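Long-range contact in DraIII (Deinococcus radiophilus, PDB 4L0K), which is a type II restriction endonuclease, probably a nuclease of the His-Me finger superfamily that cleaves DNA at a specific recognition sequence: residues A[117-130]-A[142-155]. Sequence-based numbering, arbitrary orientation.
Sequences DVARKLTWLAYQLH and YLEEFFGPMVAGST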
loop_
_atom_site.group_PDB
_atom_site.type_symbol
_atom_site.label_atom_id
_atom_site.label_comp_id
_atom_site.label_asym_id
_atom_site.label_seq_id
_atom_site.Cartn_x
_atom_site.Cartn_y
_atom_site.Cartn_z
ATOM N N ASP A 117 -12.847 -17.134 16.294
ATOM C CA ASP A 117 -14.016 -16.796 15.462
ATOM C C ASP A 117 -13.645 -16.487 14.001
ATOM O O ASP A 117 -14.216 -17.071 13.071
ATOM C CB ASP A 117 -14.776 -15.595 16.039
ATOM C CG ASP A 117 -15.543 -15.935 17.294
ATOM O OD1 ASP A 117 -15.767 -17.141 17.540
ATOM O OD2 ASP A 117 -15.930 -15.000 18.032
ATOM N N VAL A 118 -12.692 -15.569 13.829
ATOM C CA VAL A 118 -12.133 -15.215 12.526
ATOM C C VAL A 118 -11.616 -16.450 11.777
ATOM O O VAL A 118 -11.948 -16.642 10.595
ATOM C CB VAL A 118 -11.005 -14.152 12.669
ATOM C CG1 VAL A 118 -10.115 -14.105 11.417
ATOM C CG2 VAL A 118 -11.600 -12.761 13.005
ATOM N N ALA A 119 -10.812 -17.282 12.455
ATOM C CA ALA A 119 -10.393 -18.561 11.866
ATOM C C ALA A 119 -11.591 -19.391 11.348
ATOM O O ALA A 119 -11.550 -19.965 10.238
ATOM C CB ALA A 119 -9.567 -19.371 12.862
ATOM N N ARG A 120 -12.660 -19.440 12.143
ATOM C CA ARG A 120 -13.824 -20.237 11.739
ATOM C C ARG A 120 -14.497 -19.652 10.484
ATOM O O ARG A 120 -14.872 -20.378 9.556
ATOM C CB ARG A 120 -14.832 -20.348 12.884
ATOM C CG ARG A 120 -14.816 -21.674 13.637
ATOM C CD ARG A 120 -15.939 -21.713 14.682
ATOM N NE ARG A 120 -15.791 -20.636 15.656
ATOM C CZ ARG A 120 -15.365 -20.810 16.903
ATOM N NH1 ARG A 120 -15.054 -22.028 17.343
ATOM N NH2 ARG A 120 -15.253 -19.769 17.714
ATOM N N LYS A 121 -14.616 -18.329 10.463
ATOM C CA LYS A 121 -15.277 -17.630 9.370
ATOM C C LYS A 121 -14.539 -17.868 8.075
ATOM O O LYS A 121 -15.133 -18.195 7.060
ATOM C CB LYS A 121 -15.319 -16.133 9.654
ATOM C CG LYS A 121 -15.879 -15.320 8.502
ATOM C CD LYS A 121 -17.340 -15.665 8.211
ATOM C CE LYS A 121 -17.869 -14.825 7.062
ATOM N NZ LYS A 121 -17.759 -13.361 7.345
ATOM N N LEU A 122 -13.227 -17.700 8.140
ATOM C CA LEU A 122 -12.356 -17.836 6.992
ATOM C C LEU A 122 -12.351 -19.265 6.448
ATOM O O LEU A 122 -12.269 -19.464 5.229
ATOM C CB LEU A 122 -10.944 -17.401 7.389
ATOM C CG LEU A 122 -10.459 -16.023 6.953
ATOM C CD1 LEU A 122 -11.590 -15.093 6.534
ATOM C CD2 LEU A 122 -9.613 -15.391 8.032
ATOM N N THR A 123 -12.432 -20.258 7.338
ATOM C CA THR A 123 -12.578 -21.647 6.877
ATOM C C THR A 123 -13.913 -21.857 6.145
ATOM O O THR A 123 -14.006 -22.566 5.109
ATOM C CB THR A 123 -12.498 -22.651 8.052
ATOM O OG1 THR A 123 -11.351 -22.356 8.855
ATOM C CG2 THR A 123 -12.404 -24.076 7.526
ATOM N N TRP A 124 -14.951 -21.252 6.703
ATOM C CA TRP A 124 -16.279 -21.332 6.106
ATOM C C TRP A 124 -16.281 -20.706 4.695
ATOM O O TRP A 124 -16.845 -21.276 3.753
ATOM C CB TRP A 124 -17.297 -20.661 7.031
ATOM C CG TRP A 124 -18.724 -20.641 6.532
ATOM C CD1 TRP A 124 -19.635 -21.663 6.596
ATOM C CD2 TRP A 124 -19.413 -19.527 5.938
ATOM N NE1 TRP A 124 -20.835 -21.261 6.067
ATOM C CE2 TRP A 124 -20.731 -19.958 5.657
ATOM C CE3 TRP A 124 -19.038 -18.215 5.608
ATOM C CZ2 TRP A 124 -21.682 -19.121 5.044
ATOM C CZ3 TRP A 124 -19.987 -17.373 5.011
ATOM C CH2 TRP A 124 -21.298 -17.836 4.737
ATOM N N LEU A 125 -15.630 -19.551 4.555
ATOM C CA LEU A 125 -15.532 -18.878 3.256
ATOM C C LEU A 125 -14.761 -19.775 2.315
ATOM O O LEU A 125 -15.111 -19.897 1.135
ATOM C CB LEU A 125 -14.763 -17.554 3.370
ATOM C CG LEU A 125 -15.469 -16.205 3.426
ATOM C CD1 LEU A 125 -16.990 -16.344 3.420
ATOM C CD2 LEU A 125 -14.953 -15.389 4.621
ATOM N N ALA A 126 -13.695 -20.386 2.838
ATOM C CA ALA A 126 -12.767 -21.145 1.990
ATOM C C ALA A 126 -13.455 -22.348 1.336
ATOM O O ALA A 126 -13.230 -22.642 0.159
ATOM C CB ALA A 126 -11.519 -21.571 2.763
ATOM N N TYR A 127 -14.310 -23.030 2.091
ATOM C CA TYR A 127 -15.031 -24.166 1.510
ATOM C C TYR A 127 -16.068 -23.766 0.438
ATOM O O TYR A 127 -16.656 -24.622 -0.215
ATOM C CB TYR A 127 -15.651 -25.049 2.614
ATOM C CG TYR A 127 -14.644 -26.010 3.194
ATOM C CD1 TYR A 127 -14.130 -27.039 2.418
ATOM C CD2 TYR A 127 -14.195 -25.887 4.509
ATOM C CE1 TYR A 127 -13.194 -27.925 2.925
ATOM C CE2 TYR A 127 -13.252 -26.785 5.033
ATOM C CZ TYR A 127 -12.754 -27.798 4.228
ATOM O OH TYR A 127 -11.806 -28.697 4.694
ATOM N N GLN A 128 -16.270 -22.464 0.263
ATOM C CA GLN A 128 -17.194 -21.934 -0.728
ATOM C C GLN A 128 -16.450 -21.215 -1.858
ATOM O O GLN A 128 -17.053 -20.489 -2.651
ATOM C CB GLN A 128 -18.172 -20.967 -0.061
ATOM C CG GLN A 128 -19.147 -21.626 0.906
ATOM C CD GLN A 128 -19.992 -20.618 1.650
ATOM O OE1 GLN A 128 -21.082 -20.246 1.204
ATOM N NE2 GLN A 128 -19.491 -20.158 2.791
ATOM N N LEU A 129 -15.137 -21.414 -1.918
ATOM C CA LEU A 129 -14.326 -20.953 -3.043
ATOM C C LEU A 129 -14.640 -21.814 -4.264
ATOM O O LEU A 129 -14.844 -23.021 -4.128
ATOM C CB LEU A 129 -12.844 -21.153 -2.707
ATOM C CG LEU A 129 -11.840 -20.044 -2.371
ATOM C CD1 LEU A 129 -12.429 -18.645 -2.429
ATOM C CD2 LEU A 129 -11.141 -20.307 -1.035
ATOM N N HIS A 130 -14.658 -21.230 -5.457
ATOM C CA HIS A 130 -14.660 -22.070 -6.651
ATOM C C HIS A 130 -13.420 -22.977 -6.666
ATOM O O HIS A 130 -12.284 -22.505 -6.536
ATOM C CB HIS A 130 -14.720 -21.244 -7.943
ATOM C CG HIS A 130 -14.894 -22.080 -9.179
ATOM N ND1 HIS A 130 -13.830 -22.531 -9.935
ATOM C CD2 HIS A 130 -16.010 -22.562 -9.780
ATOM C CE1 HIS A 130 -14.283 -23.253 -10.944
ATOM N NE2 HIS A 130 -15.602 -23.288 -10.873
ATOM N N TYR A 142 -20.563 -28.273 11.489
ATOM C CA TYR A 142 -20.003 -27.413 12.518
ATOM C C TYR A 142 -19.950 -25.943 12.054
ATOM O O TYR A 142 -20.452 -25.042 12.740
ATOM C CB TYR A 142 -18.608 -27.922 12.860
ATOM C CG TYR A 142 -17.823 -27.067 13.822
ATOM C CD1 TYR A 142 -17.810 -27.358 15.182
ATOM C CD2 TYR A 142 -17.052 -25.996 13.367
ATOM C CE1 TYR A 142 -17.075 -26.599 16.060
ATOM C CE2 TYR A 142 -16.315 -25.226 14.242
ATOM C CZ TYR A 142 -16.329 -25.539 15.588
ATOM O OH TYR A 142 -15.596 -24.782 16.464
ATOM N N LEU A 143 -19.343 -25.706 10.891
ATOM C CA LEU A 143 -19.235 -24.341 10.359
ATOM C C LEU A 143 -20.594 -23.758 9.956
ATOM O O LEU A 143 -20.876 -22.587 10.233
ATOM C CB LEU A 143 -18.236 -24.282 9.192
ATOM C CG LEU A 143 -16.805 -24.580 9.652
ATOM C CD1 LEU A 143 -15.868 -24.766 8.480
ATOM C CD2 LEU A 143 -16.290 -23.484 10.596
ATOM N N GLU A 144 -21.431 -24.577 9.318
ATOM C CA GLU A 144 -22.778 -24.155 8.928
ATOM C C GLU A 144 -23.624 -23.764 10.127
ATOM O O GLU A 144 -24.467 -22.870 10.041
ATOM C CB GLU A 144 -23.483 -25.228 8.106
ATOM C CG GLU A 144 -23.135 -25.164 6.624
ATOM C CD GLU A 144 -23.895 -26.180 5.807
ATOM O OE1 GLU A 144 -23.890 -26.074 4.556
ATOM O OE2 GLU A 144 -24.498 -27.084 6.430
ATOM N N GLU A 145 -23.378 -24.421 11.254
ATOM C CA GLU A 145 -24.066 -24.076 12.491
ATOM C C GLU A 145 -23.738 -22.645 12.908
ATOM O O GLU A 145 -24.585 -21.938 13.459
ATOM C CB GLU A 145 -23.677 -25.048 13.597
ATOM C CG GLU A 145 -24.058 -24.579 14.978
ATOM C CD GLU A 145 -24.943 -25.567 15.703
ATOM O OE1 GLU A 145 -25.434 -26.513 15.050
ATOM O OE2 GLU A 145 -25.144 -25.395 16.924
ATOM N N PHE A 146 -22.507 -22.215 12.637
ATOM C CA PHE A 146 -22.078 -20.874 13.004
ATOM C C PHE A 146 -22.525 -19.815 12.006
ATOM O O PHE A 146 -22.966 -18.732 12.401
ATOM C CB PHE A 146 -20.558 -20.808 13.124
ATOM C CG PHE A 146 -20.019 -21.351 14.414
ATOM C CD1 PHE A 146 -19.609 -22.668 14.505
ATOM C CD2 PHE A 146 -19.903 -20.538 15.528
ATOM C CE1 PHE A 146 -19.098 -23.164 15.679
ATOM C CE2 PHE A 146 -19.394 -21.035 16.711
ATOM C CZ PHE A 146 -18.992 -22.350 16.785
ATOM N N PHE A 147 -22.402 -20.119 10.715
ATOM C CA PHE A 147 -22.540 -19.068 9.690
ATOM C C PHE A 147 -23.640 -19.256 8.646
ATOM O O PHE A 147 -23.860 -18.386 7.809
ATOM C CB PHE A 147 -21.208 -18.861 8.967
ATOM C CG PHE A 147 -20.061 -18.627 9.894
ATOM C CD1 PHE A 147 -19.007 -19.529 9.959
ATOM C CD2 PHE A 147 -20.050 -17.524 10.724
ATOM C CE1 PHE A 147 -17.944 -19.311 10.827
ATOM C CE2 PHE A 147 -18.985 -17.303 11.598
ATOM C CZ PHE A 147 -17.936 -18.197 11.643
ATOM N N GLY A 148 -24.321 -20.391 8.684
ATOM C CA GLY A 148 -25.353 -20.652 7.708
ATOM C C GLY A 148 -24.891 -21.608 6.627
ATOM O O GLY A 148 -23.715 -21.970 6.551
ATOM N N PRO A 149 -25.832 -22.035 5.785
ATOM C CA PRO A 149 -25.571 -22.969 4.690
ATOM C C PRO A 149 -24.411 -22.556 3.782
ATOM O O PRO A 149 -24.329 -21.415 3.321
ATOM C CB PRO A 149 -26.893 -22.965 3.906
ATOM C CG PRO A 149 -27.678 -21.808 4.449
ATOM C CD PRO A 149 -27.251 -21.656 5.855
ATOM N N MET A 150 -23.518 -23.506 3.533
ATOM C CA MET A 150 -22.491 -23.320 2.535
ATOM C C MET A 150 -23.136 -23.285 1.161
ATOM O O MET A 150 -23.946 -24.149 0.815
ATOM C CB MET A 150 -21.459 -24.439 2.608
ATOM C CG MET A 150 -20.487 -24.286 3.775
ATOM S SD MET A 150 -19.276 -25.614 3.797
ATOM C CE MET A 150 -18.266 -25.156 5.211
ATOM N N VAL A 151 -22.801 -22.261 0.390
ATOM C CA VAL A 151 -23.246 -22.188 -0.992
ATOM C C VAL A 151 -22.024 -22.226 -1.898
ATOM O O VAL A 151 -21.206 -21.303 -1.893
ATOM C CB VAL A 151 -24.080 -20.929 -1.252
ATOM C CG1 VAL A 151 -24.495 -20.869 -2.713
ATOM C CG2 VAL A 151 -25.313 -20.942 -0.368
ATOM N N ALA A 152 -21.896 -23.314 -2.651
ATOM C CA ALA A 152 -20.763 -23.506 -3.540
ATOM C C ALA A 152 -20.471 -22.275 -4.408
ATOM O O ALA A 152 -21.388 -21.689 -5.005
ATOM C CB ALA A 152 -21.002 -24.726 -4.418
ATOM N N GLY A 153 -19.197 -21.883 -4.460
ATOM C CA GLY A 153 -18.758 -20.828 -5.368
ATOM C C GLY A 153 -19.242 -19.423 -5.019
ATOM O O GLY A 153 -19.102 -18.505 -5.820
ATOM N N SER A 154 -19.800 -19.246 -3.825
ATOM C CA SER A 154 -20.320 -17.942 -3.427
ATOM C C SER A 154 -19.246 -16.996 -2.908
ATOM O O SER A 154 -19.485 -15.795 -2.800
ATOM C CB SER A 154 -21.391 -18.092 -2.343
ATOM O OG SER A 154 -20.887 -18.797 -1.215
ATOM N N THR A 155 -18.074 -17.530 -2.571
ATOM C CA THR A 155 -17.035 -16.709 -1.958
ATOM C C THR A 155 -16.447 -15.708 -2.944
ATOM O O THR A 155 -15.826 -16.100 -3.933
ATOM C CB THR A 155 -15.937 -17.573 -1.313
ATOM O OG1 THR A 155 -16.503 -18.250 -0.187
ATOM C CG2 THR A 155 -14.771 -16.700 -0.814
HETATM O O HOH W 1 -17.237 -24.060 -3.711
HETATM O O HOH W 2 -16.310 -18.452 -5.660
#
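Trp124 lies between Phe147, whose CB sits over one face of the indole 3.5 Å from CE2, and Gln128 NE2 on the opposite face. At its edge the ring meets Leu143 CB, while NE1 donates to Gly148 O (3.0 Å), a bond bent and tilted from the ring plane. With CG anti to the backbone N (chi1 179°), the indole lies along the last turn of helix 137-147 and reaches Gly148, the first residue beyond it. The Phe147 ring takes Lys121 CD over one face and Phe146 CB on the other; the lysine NZ bonds onward to the carbonyls of Ala191 and Val194. Arg120 fits as a knob among Tyr142, Leu143, Phe146 and Phe147; its CD lies over the centre of the Phe146 ring, and its guanidinium almost flat and off-centre on it, planes 8° apart. NH1 meets Tyr142 OH at 2.9 Å, both also bonded to Gln23, and NH2 forms a salt bridge with Asp117 OD1.

Beyond the helices, Gln128 ties the two loops together: NE2 bonds back to Trp124 O in the helix, which sets the amide so that OE1 takes a nearly straight bond from Val151 N (2.8 Å, 171°). Thr155 N donates to Gln128 O at 3.1 Å, and the Thr155 hydroxyl to Leu125 O. An alanine in place of Trp124 would remove the indole between Phe147 and Gln128, and would probably open a gap there and leave Gly148 O without this donor. The contact thus joins the steeply crossed helices 112-126 and 137-147 and the loops after them; the positive charge of Arg120 is probably balanced by Asp117, with the pi face of Phe146 against it, while side-chain and main-chain hydrogen bonds fasten the loops.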